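Local coordinates for uncharacterized protein (PDB 4R29), which binds S-adenosylmethionine and probably methylates a zinc-finger cysteine of host TAB2 and TAB3, thereby shutting down NF-kappa-B activation, at residues V22-I30 and L117-C126; L125-F136 and I146-S154. The protein carries 1 engineered substitution. All coordinates share one frame; numbering follows the deposited sequence.

Contact 1. Residues V22-I30 and L117-C126; sequences VVKNIYPEI and LYNPDLHALC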
loop_
_atom_site.group_PDB
_atom_site.type_symbol
_atom_site.label_atom_id
_atom_site.label_comp_id
_atom_site.label_asym_id
_atom_site.label_seq_id
_atom_site.Cartn_x
_atom_site.Cartn_y
_atom_site.Cartn_z
ATOM N N VAL A 22 -9.549 7.072 15.084
ATOM C CA VAL A 22 -8.574 6.119 14.576
ATOM C C VAL A 22 -8.188 6.387 13.126
ATOM O O VAL A 22 -7.069 6.103 12.722
ATOM C CB VAL A 22 -9.049 4.671 14.752
ATOM C CG1 VAL A 22 -9.266 4.377 16.238
ATOM C CG2 VAL A 22 -10.312 4.416 13.944
ATOM N N VAL A 23 -9.102 6.963 12.354
ATOM C CA VAL A 23 -8.841 7.198 10.939
ATOM C C VAL A 23 -8.067 8.484 10.656
ATOM O O VAL A 23 -7.095 8.479 9.886
ATOM C CB VAL A 23 -10.139 7.144 10.094
ATOM C CG1 VAL A 23 -9.861 7.564 8.657
ATOM C CG2 VAL A 23 -10.728 5.742 10.128
ATOM N N LYS A 24 -8.488 9.588 11.263
ATOM C CA LYS A 24 -7.763 10.847 11.071
ATOM C C LYS A 24 -6.377 10.730 11.680
ATOM O O LYS A 24 -5.445 11.413 11.277
ATOM C CB LYS A 24 -8.510 12.028 11.696
ATOM C CG LYS A 24 -9.797 12.418 11.002
ATOM C CD LYS A 24 -10.451 13.601 11.707
ATOM C CE LYS A 24 -11.823 13.904 11.135
ATOM N NZ LYS A 24 -12.463 15.015 11.878
ATOM N N ASN A 25 -6.246 9.846 12.659
ATOM C CA ASN A 25 -4.957 9.623 13.294
ATOM C C ASN A 25 -3.893 9.080 12.353
ATOM O O ASN A 25 -2.723 9.455 12.452
ATOM C CB ASN A 25 -5.102 8.704 14.496
ATOM C CG ASN A 25 -4.957 9.446 15.790
ATOM O OD1 ASN A 25 -5.925 9.611 16.537
ATOM N ND2 ASN A 25 -3.741 9.924 16.061
ATOM N N ILE A 26 -4.296 8.197 11.444
ATOM C CA ILE A 26 -3.349 7.590 10.515
ATOM C C ILE A 26 -3.461 8.159 9.113
ATOM O O ILE A 26 -2.602 7.911 8.270
ATOM C CB ILE A 26 -3.551 6.085 10.433
ATOM C CG1 ILE A 26 -4.939 5.767 9.859
ATOM C CG2 ILE A 26 -3.343 5.461 11.804
ATOM C CD1 ILE A 26 -5.124 4.296 9.465
ATOM N N TYR A 27 -4.520 8.930 8.870
ATOM C CA TYR A 27 -4.792 9.484 7.545
ATOM C C TYR A 27 -5.325 10.911 7.708
ATOM O O TYR A 27 -6.473 11.207 7.372
ATOM C CB TYR A 27 -5.805 8.586 6.832
ATOM C CG TYR A 27 -6.101 8.917 5.383
ATOM C CD1 TYR A 27 -5.461 9.968 4.735
ATOM C CD2 TYR A 27 -7.033 8.166 4.665
ATOM C CE1 TYR A 27 -5.734 10.261 3.417
ATOM C CE2 TYR A 27 -7.322 8.454 3.352
ATOM C CZ TYR A 27 -6.668 9.502 2.725
ATOM O OH TYR A 27 -6.953 9.791 1.407
ATOM N N PRO A 28 -4.477 11.804 8.234
ATOM C CA PRO A 28 -4.902 13.154 8.615
ATOM C C PRO A 28 -5.677 13.836 7.495
ATOM O O PRO A 28 -6.755 14.387 7.717
ATOM C CB PRO A 28 -3.575 13.896 8.829
ATOM C CG PRO A 28 -2.566 12.842 9.065
ATOM C CD PRO A 28 -3.014 11.645 8.285
ATOM N N GLU A 29 -5.122 13.777 6.295
ATOM C CA GLU A 29 -5.601 14.574 5.172
ATOM C C GLU A 29 -6.846 14.010 4.497
ATOM O O GLU A 29 -7.073 14.253 3.316
ATOM C CB GLU A 29 -4.481 14.732 4.134
ATOM C CG GLU A 29 -4.070 13.430 3.435
ATOM C CD GLU A 29 -3.107 12.555 4.251
ATOM O OE1 GLU A 29 -2.954 12.773 5.474
ATOM O OE2 GLU A 29 -2.499 11.634 3.656
ATOM N N ILE A 30 -7.659 13.264 5.235
ATOM C CA ILE A 30 -8.819 12.622 4.621
ATOM C C ILE A 30 -10.012 13.567 4.459
ATOM O O ILE A 30 -10.290 14.392 5.337
ATOM C CB ILE A 30 -9.270 11.377 5.401
ATOM C CG1 ILE A 30 -10.372 10.648 4.630
ATOM C CG2 ILE A 30 -9.746 11.768 6.796
ATOM C CD1 ILE A 30 -10.935 9.434 5.333
ATOM N N LEU A 117 -10.567 1.449 5.382
ATOM C CA LEU A 117 -9.688 2.241 6.235
ATOM C C LEU A 117 -9.732 1.787 7.706
ATOM O O LEU A 117 -9.030 2.346 8.541
ATOM C CB LEU A 117 -9.990 3.734 6.104
ATOM C CG LEU A 117 -9.553 4.383 4.785
ATOM C CD1 LEU A 117 -9.933 5.873 4.725
ATOM C CD2 LEU A 117 -8.053 4.172 4.542
ATOM N N TYR A 118 -10.541 0.765 8.001
ATOM C CA TYR A 118 -10.607 0.157 9.341
ATOM C C TYR A 118 -9.861 -1.164 9.429
ATOM O O TYR A 118 -9.920 -1.861 10.448
ATOM C CB TYR A 118 -12.059 0.005 9.821
ATOM C CG TYR A 118 -12.697 1.354 10.024
ATOM C CD1 TYR A 118 -12.540 2.041 11.221
ATOM C CD2 TYR A 118 -13.397 1.976 8.992
ATOM C CE1 TYR A 118 -13.093 3.290 11.398
ATOM C CE2 TYR A 118 -13.949 3.232 9.160
ATOM C CZ TYR A 118 -13.793 3.885 10.366
ATOM O OH TYR A 118 -14.345 5.132 10.546
ATOM N N ASN A 119 -9.142 -1.491 8.362
ATOM C CA ASN A 119 -8.268 -2.642 8.377
ATOM C C ASN A 119 -7.363 -2.610 9.606
ATOM O O ASN A 119 -6.614 -1.657 9.789
ATOM C CB ASN A 119 -7.420 -2.678 7.110
ATOM C CG ASN A 119 -6.619 -3.950 6.993
ATOM O OD1 ASN A 119 -7.137 -4.988 6.566
ATOM N ND2 ASN A 119 -5.350 -3.886 7.376
ATOM N N PRO A 120 -7.446 -3.654 10.456
ATOM C CA PRO A 120 -6.638 -3.794 11.671
ATOM C C PRO A 120 -5.126 -3.775 11.435
ATOM O O PRO A 120 -4.429 -3.139 12.214
ATOM C CB PRO A 120 -7.085 -5.149 12.225
ATOM C CG PRO A 120 -8.491 -5.257 11.777
ATOM C CD PRO A 120 -8.503 -4.674 10.393
ATOM N N ASP A 121 -4.635 -4.454 10.398
ATOM C CA ASP A 121 -3.205 -4.452 10.083
ATOM C C ASP A 121 -2.711 -3.037 9.798
ATOM O O ASP A 121 -1.630 -2.648 10.212
ATOM C CB ASP A 121 -2.923 -5.317 8.848
ATOM C CG ASP A 121 -2.883 -6.787 9.164
ATOM O OD1 ASP A 121 -3.099 -7.159 10.331
ATOM O OD2 ASP A 121 -2.629 -7.578 8.238
ATOM N N LEU A 122 -3.500 -2.286 9.042
ATOM C CA LEU A 122 -3.114 -0.942 8.660
ATOM C C LEU A 122 -2.937 -0.105 9.933
ATOM O O LEU A 122 -1.984 0.662 10.056
ATOM C CB LEU A 122 -4.164 -0.328 7.713
ATOM C CG LEU A 122 -4.024 1.173 7.420
ATOM C CD1 LEU A 122 -2.624 1.498 6.844
ATOM C CD2 LEU A 122 -5.165 1.736 6.517
ATOM N N HIS A 123 -3.861 -0.259 10.879
ATOM C CA HIS A 123 -3.776 0.501 12.124
ATOM C C HIS A 123 -2.586 0.069 12.978
ATOM O O HIS A 123 -1.893 0.906 13.542
ATOM C CB HIS A 123 -5.106 0.456 12.891
ATOM C CG HIS A 123 -6.160 1.317 12.275
ATOM N ND1 HIS A 123 -6.840 0.956 11.127
ATOM C CD2 HIS A 123 -6.597 2.559 12.592
ATOM C CE1 HIS A 123 -7.667 1.927 10.784
ATOM N NE2 HIS A 123 -7.543 2.909 11.654
ATOM N N ALA A 124 -2.342 -1.237 13.048
ATOM C CA ALA A 124 -1.199 -1.765 13.792
ATOM C C ALA A 124 0.131 -1.287 13.192
ATOM O O ALA A 124 1.080 -0.962 13.925
ATOM C CB ALA A 124 -1.247 -3.304 13.850
ATOM N N LEU A 125 0.186 -1.259 11.859
ATOM C CA LEU A 125 1.384 -0.880 11.117
ATOM C C LEU A 125 1.848 0.528 11.486
ATOM O O LEU A 125 3.055 0.795 11.610
ATOM C CB LEU A 125 1.074 -0.886 9.620
ATOM C CG LEU A 125 1.689 -1.927 8.709
ATOM C CD1 LEU A 125 1.611 -1.365 7.291
ATOM C CD2 LEU A 125 3.143 -2.241 9.086
ATOM N N CYS A 126 0.871 1.422 11.621
ATOM C CA CYS A 126 1.102 2.830 11.918
ATOM C C CYS A 126 1.602 3.111 13.330
ATOM O O CYS A 126 2.011 4.240 13.632
ATOM C CB CYS A 126 -0.181 3.614 11.677
ATOM S SG CYS A 126 -0.530 3.816 9.936
#
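Ile26 meets His123 through its terminal methyl: CD1 stands over one face of the imidazole, 3.7 Å from the centroid of the His123 ring and 19° off its normal, a CH-pi contact. The two side chains cross at about a right angle. CG1 of Ile26 lies between the backbone N and the carbonyl carbon (chi1 64°), which aims CD1 at the ring and at Leu122, while the CG2 branch is left to meet Cys126, with Ile26 CG2 3.7 Å from Cys126 CB. Ile26 thus reaches both His123 and Cys126, one with each of its branches.

A hydrogen bond within its own segment helps set the rotation of the imidazole. His123 ND1 donates to Asn119 O at 2.9 Å with an N-H...O angle of 175°; the acceptor lies in the ring plane, although the nitrogen sits above the carbonyl plane. Asn119 O also receives the backbone N-H of His123. Phe62 adds an edge-to-face ring contact from outside the segments.

Leu117 makes its contacts mainly through CD1. This methyl lies at the edge of the Tyr27 ring, with Leu117 CD1 3.7 Å from Tyr27 CD2, and also meets Ile30 tip to tip. Val23 reaches instead to the tyrosine that follows: Val23 CG2 is 3.6 Å from Tyr118 CZ, its approach oblique to the ring.

No clear hydrogen bond joins the segments, and the axes of the weakly bonded helix 22-26 and of helix 120-125 approach to 10.7 Å, so side chains bridge the gap. Segment 22-30 packs beside helix 120-125 and sets Tyr27 on Ile135. That helix links the parallel strands 109-114 and 131-137 and packs Leu122 on Val147, as expected of a beta-alpha-beta crossover in this Rossmann-like fold.

Contact 2. Residues L125-F136 and I146-S154; sequences LCELPDICCKIF and IVVVYRNDS
Two carboxylates lie stacked where the strands end: the planes of Asp130 and Asp153 are 17° apart, with Asp130 OD2 3.8 Å from Asp153 OD2. This pairing of like charges lies at the open end of an antiparallel beta hairpin, strands 131-137 and 145-151. Arg151 probably eases the repulsion, gripping Asp153 side-on in a salt bridge, with NE on OD1 and NH2 on OD2 (2.7 Å). Its third nitrogen, NH1, donates to the backbone O atoms of Ser78 and Val102.

Paired backbone bonds hold Cys132 to Tyr150, Lys134 to Val148 and Phe136 to Ile146; a further one, Asn152 N to Asp130 O at 2.7 Å, carries the register past the strands. On the face covered by helix 155-181, Tyr150 CG sits between backbone N and carbonyl carbon (chi1 63°), folding the ring across the neighbouring strand. Cys132 CB lies over its face, 3.6 Å from the Tyr150 centroid, and Lys134 CG at its edge. Ile146 CB likewise covers the Phe136 ring. On the other face Cys133 touches Val147 and its register partner Val149, and at the far end Ile131 CD1 rests over the guanidinium plane, 4.1 Å from Arg151 NH1.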
loop_
_atom_site.group_PDB
_atom_site.type_symbol
_atom_site.label_atom_id
_atom_site.label_comp_id
_atom_site.label_asym_id
_atom_site.label_seq_id
_atom_site.Cartn_x
_atom_site.Cartn_y
_atom_site.Cartn_z
ATOM N N LEU A 125 0.186 -1.259 11.859
ATOM C CA LEU A 125 1.384 -0.880 11.117
ATOM C C LEU A 125 1.848 0.528 11.486
ATOM O O LEU A 125 3.055 0.795 11.610
ATOM C CB LEU A 125 1.074 -0.886 9.620
ATOM C CG LEU A 125 1.689 -1.927 8.709
ATOM C CD1 LEU A 125 1.611 -1.365 7.291
ATOM C CD2 LEU A 125 3.143 -2.241 9.086
ATOM N N CYS A 126 0.871 1.422 11.621
ATOM C CA CYS A 126 1.102 2.830 11.918
ATOM C C CYS A 126 1.602 3.111 13.330
ATOM O O CYS A 126 2.011 4.240 13.632
ATOM C CB CYS A 126 -0.181 3.614 11.677
ATOM S SG CYS A 126 -0.530 3.816 9.936
ATOM N N GLU A 127 1.570 2.091 14.187
ATOM C CA GLU A 127 2.041 2.245 15.556
ATOM C C GLU A 127 3.470 1.729 15.790
ATOM O O GLU A 127 3.939 1.716 16.920
ATOM C CB GLU A 127 1.047 1.612 16.546
ATOM C CG GLU A 127 -0.390 2.143 16.400
ATOM C CD GLU A 127 -1.381 1.508 17.394
ATOM O OE1 GLU A 127 -1.071 0.442 17.975
ATOM O OE2 GLU A 127 -2.480 2.078 17.591
ATOM N N LEU A 128 4.161 1.323 14.729
ATOM C CA LEU A 128 5.548 0.857 14.842
ATOM C C LEU A 128 6.563 1.997 14.718
ATOM O O LEU A 128 6.351 2.940 13.958
ATOM C CB LEU A 128 5.837 -0.197 13.774
ATOM C CG LEU A 128 5.036 -1.498 13.858
ATOM C CD1 LEU A 128 5.113 -2.263 12.538
ATOM C CD2 LEU A 128 5.500 -2.368 15.048
ATOM N N PRO A 129 7.685 1.911 15.447
ATOM C CA PRO A 129 8.598 3.063 15.380
ATOM C C PRO A 129 9.177 3.220 13.971
ATOM O O PRO A 129 9.531 2.210 13.343
ATOM C CB PRO A 129 9.714 2.711 16.383
ATOM C CG PRO A 129 9.167 1.541 17.221
ATOM C CD PRO A 129 8.208 0.821 16.296
ATOM N N ASP A 130 9.241 4.465 13.495
ATOM C CA ASP A 130 9.854 4.818 12.211
ATOM C C ASP A 130 9.157 4.191 10.999
ATOM O O ASP A 130 9.736 4.108 9.921
ATOM C CB ASP A 130 11.330 4.449 12.202
ATOM C CG ASP A 130 12.052 4.940 13.440
ATOM O OD1 ASP A 130 12.121 6.176 13.622
ATOM O OD2 ASP A 130 12.532 4.091 14.231
ATOM N N ILE A 131 7.923 3.741 11.196
ATOM C CA ILE A 131 7.119 3.190 10.121
ATOM C C ILE A 131 6.044 4.195 9.701
ATOM O O ILE A 131 5.163 4.531 10.493
ATOM C CB ILE A 131 6.454 1.874 10.560
ATOM C CG1 ILE A 131 7.518 0.875 11.018
ATOM C CG2 ILE A 131 5.642 1.290 9.430
ATOM C CD1 ILE A 131 8.470 0.481 9.928
ATOM N N CYS A 132 6.126 4.674 8.460
ATOM C CA CYS A 132 5.132 5.601 7.924
ATOM C C CYS A 132 4.290 4.992 6.791
ATOM O O CYS A 132 4.779 4.190 5.983
ATOM C CB CYS A 132 5.810 6.879 7.428
ATOM S SG CYS A 132 6.848 7.712 8.656
ATOM N N CYS A 133 3.023 5.388 6.737
ATOM C CA CYS A 133 2.126 4.977 5.656
ATOM C C CYS A 133 1.535 6.196 4.949
ATOM O O CYS A 133 0.837 7.000 5.569
ATOM C CB CYS A 133 0.987 4.103 6.197
ATOM S SG CYS A 133 1.523 2.491 6.837
ATOM N N LYS A 134 1.821 6.343 3.660
ATOM C CA LYS A 134 1.112 7.329 2.851
ATOM C C LYS A 134 -0.128 6.646 2.277
ATOM O O LYS A 134 -0.024 5.585 1.654
ATOM C CB LYS A 134 2.006 7.894 1.743
ATOM C CG LYS A 134 3.124 8.804 2.258
ATOM C CD LYS A 134 4.026 9.333 1.116
ATOM C CE LYS A 134 5.092 10.319 1.609
ATOM N NZ LYS A 134 4.571 11.715 1.755
ATOM N N ILE A 135 -1.301 7.223 2.526
ATOM C CA ILE A 135 -2.561 6.578 2.171
ATOM C C ILE A 135 -3.359 7.463 1.236
ATOM O O ILE A 135 -3.392 8.682 1.412
ATOM C CB ILE A 135 -3.431 6.303 3.414
ATOM C CG1 ILE A 135 -2.644 5.514 4.461
ATOM C CG2 ILE A 135 -4.716 5.567 3.014
ATOM C CD1 ILE A 135 -3.297 5.471 5.847
ATOM N N PHE A 136 -3.999 6.850 0.244
ATOM C CA PHE A 136 -4.904 7.580 -0.645
ATOM C C PHE A 136 -5.844 6.647 -1.388
ATOM O O PHE A 136 -5.542 5.467 -1.561
ATOM C CB PHE A 136 -4.137 8.450 -1.638
ATOM C CG PHE A 136 -3.083 7.713 -2.399
ATOM C CD1 PHE A 136 -1.816 7.535 -1.857
ATOM C CD2 PHE A 136 -3.346 7.206 -3.655
ATOM C CE1 PHE A 136 -0.830 6.863 -2.554
ATOM C CE2 PHE A 136 -2.356 6.517 -4.364
ATOM C CZ PHE A 136 -1.095 6.348 -3.806
ATOM N N ILE A 146 -4.954 2.835 -1.474
ATOM C CA ILE A 146 -3.555 2.441 -1.593
ATOM C C ILE A 146 -2.802 2.818 -0.313
ATOM O O ILE A 146 -2.974 3.918 0.218
ATOM C CB ILE A 146 -2.872 3.163 -2.783
ATOM C CG1 ILE A 146 -3.668 2.965 -4.068
ATOM C CG2 ILE A 146 -1.426 2.695 -2.954
ATOM C CD1 ILE A 146 -3.610 1.585 -4.576
ATOM N N VAL A 147 -1.961 1.905 0.167
ATOM C CA VAL A 147 -1.059 2.200 1.272
ATOM C C VAL A 147 0.389 2.042 0.853
ATOM O O VAL A 147 0.817 0.969 0.422
ATOM C CB VAL A 147 -1.325 1.293 2.488
ATOM C CG1 VAL A 147 -0.485 1.756 3.685
ATOM C CG2 VAL A 147 -2.828 1.269 2.817
ATOM N N VAL A 148 1.144 3.124 0.973
ATOM C CA VAL A 148 2.578 3.095 0.729
ATOM C C VAL A 148 3.293 3.135 2.081
ATOM O O VAL A 148 3.275 4.157 2.784
ATOM C CB VAL A 148 3.036 4.298 -0.143
ATOM C CG1 VAL A 148 4.532 4.227 -0.441
ATOM C CG2 VAL A 148 2.242 4.361 -1.456
ATOM N N VAL A 149 3.911 2.015 2.446
ATOM C CA VAL A 149 4.582 1.889 3.738
ATOM C C VAL A 149 6.113 1.982 3.557
ATOM O O VAL A 149 6.684 1.335 2.673
ATOM C CB VAL A 149 4.158 0.565 4.456
ATOM C CG1 VAL A 149 4.429 -0.646 3.563
ATOM C CG2 VAL A 149 4.845 0.409 5.838
ATOM N N TYR A 150 6.764 2.806 4.377
ATOM C CA TYR A 150 8.208 3.030 4.251
ATOM C C TYR A 150 8.946 3.208 5.591
ATOM O O TYR A 150 8.336 3.551 6.616
ATOM C CB TYR A 150 8.504 4.210 3.313
ATOM C CG TYR A 150 7.972 5.564 3.774
ATOM C CD1 TYR A 150 6.650 5.936 3.523
ATOM C CD2 TYR A 150 8.803 6.474 4.442
ATOM C CE1 TYR A 150 6.158 7.173 3.914
ATOM C CE2 TYR A 150 8.328 7.718 4.856
ATOM C CZ TYR A 150 6.999 8.061 4.591
ATOM O OH TYR A 150 6.510 9.282 5.001
ATOM N N ARG A 151 10.255 2.947 5.569
ATOM C CA ARG A 151 11.129 3.182 6.725
ATOM C C ARG A 151 11.456 4.662 6.802
ATOM O O ARG A 151 12.047 5.224 5.874
ATOM C CB ARG A 151 12.456 2.423 6.594
ATOM C CG ARG A 151 12.356 0.918 6.360
ATOM C CD ARG A 151 11.811 0.178 7.564
ATOM N NE ARG A 151 12.543 0.468 8.799
ATOM C CZ ARG A 151 12.610 -0.357 9.840
ATOM N NH1 ARG A 151 12.021 -1.558 9.785
ATOM N NH2 ARG A 151 13.286 0.006 10.931
ATOM N N ASN A 152 11.071 5.296 7.900
ATOM C CA ASN A 152 11.410 6.699 8.134
ATOM C C ASN A 152 12.852 6.830 8.624
ATOM O O ASN A 152 13.451 7.912 8.593
ATOM C CB ASN A 152 10.465 7.278 9.181
ATOM C CG ASN A 152 10.249 8.756 9.007
ATOM O OD1 ASN A 152 10.393 9.295 7.902
ATOM N ND2 ASN A 152 9.898 9.429 10.093
ATOM N N ASP A 153 13.402 5.711 9.084
ATOM C CA ASP A 153 14.740 5.684 9.667
ATOM C C ASP A 153 15.787 5.372 8.608
ATOM O O ASP A 153 16.937 5.102 8.924
ATOM C CB ASP A 153 14.824 4.703 10.855
ATOM C CG ASP A 153 14.198 3.334 10.555
ATOM O OD1 ASP A 153 13.504 3.172 9.531
ATOM O OD2 ASP A 153 14.387 2.407 11.363
ATOM N N SER A 154 15.371 5.396 7.348
ATOM C CA SER A 154 16.308 5.316 6.234
ATOM C C SER A 154 15.906 6.379 5.237
ATOM O O SER A 154 14.725 6.517 4.940
ATOM C CB SER A 154 16.256 3.953 5.555
ATOM O OG SER A 154 16.751 4.043 4.224
#

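In the fold
Contacts 1 and 2 have centres 11 Å apart and share Leu125 and Cys126, which lead from helix 120-125 toward strand 131-137. Along the chain, segment 22-30 comes first, then the helix, then the two strands of the hairpin. The contacts also touch directly: Tyr27 CE1 lies 3.5 Å from Ile135 O, packing the N-terminal segment on an outermost strand of the sheet. Strand 145-151 is the middle strand, hydrogen-bonded to 109-114 on its other side. The side chain of Val149 is about 6 Å from the bound S-adenosylmethionine, that of Leu122 about 13 Å. Contact 2 thus joins two of three strands beside the cofactor; contact 1 packs the N-terminal segment against the crossover helix, farther away.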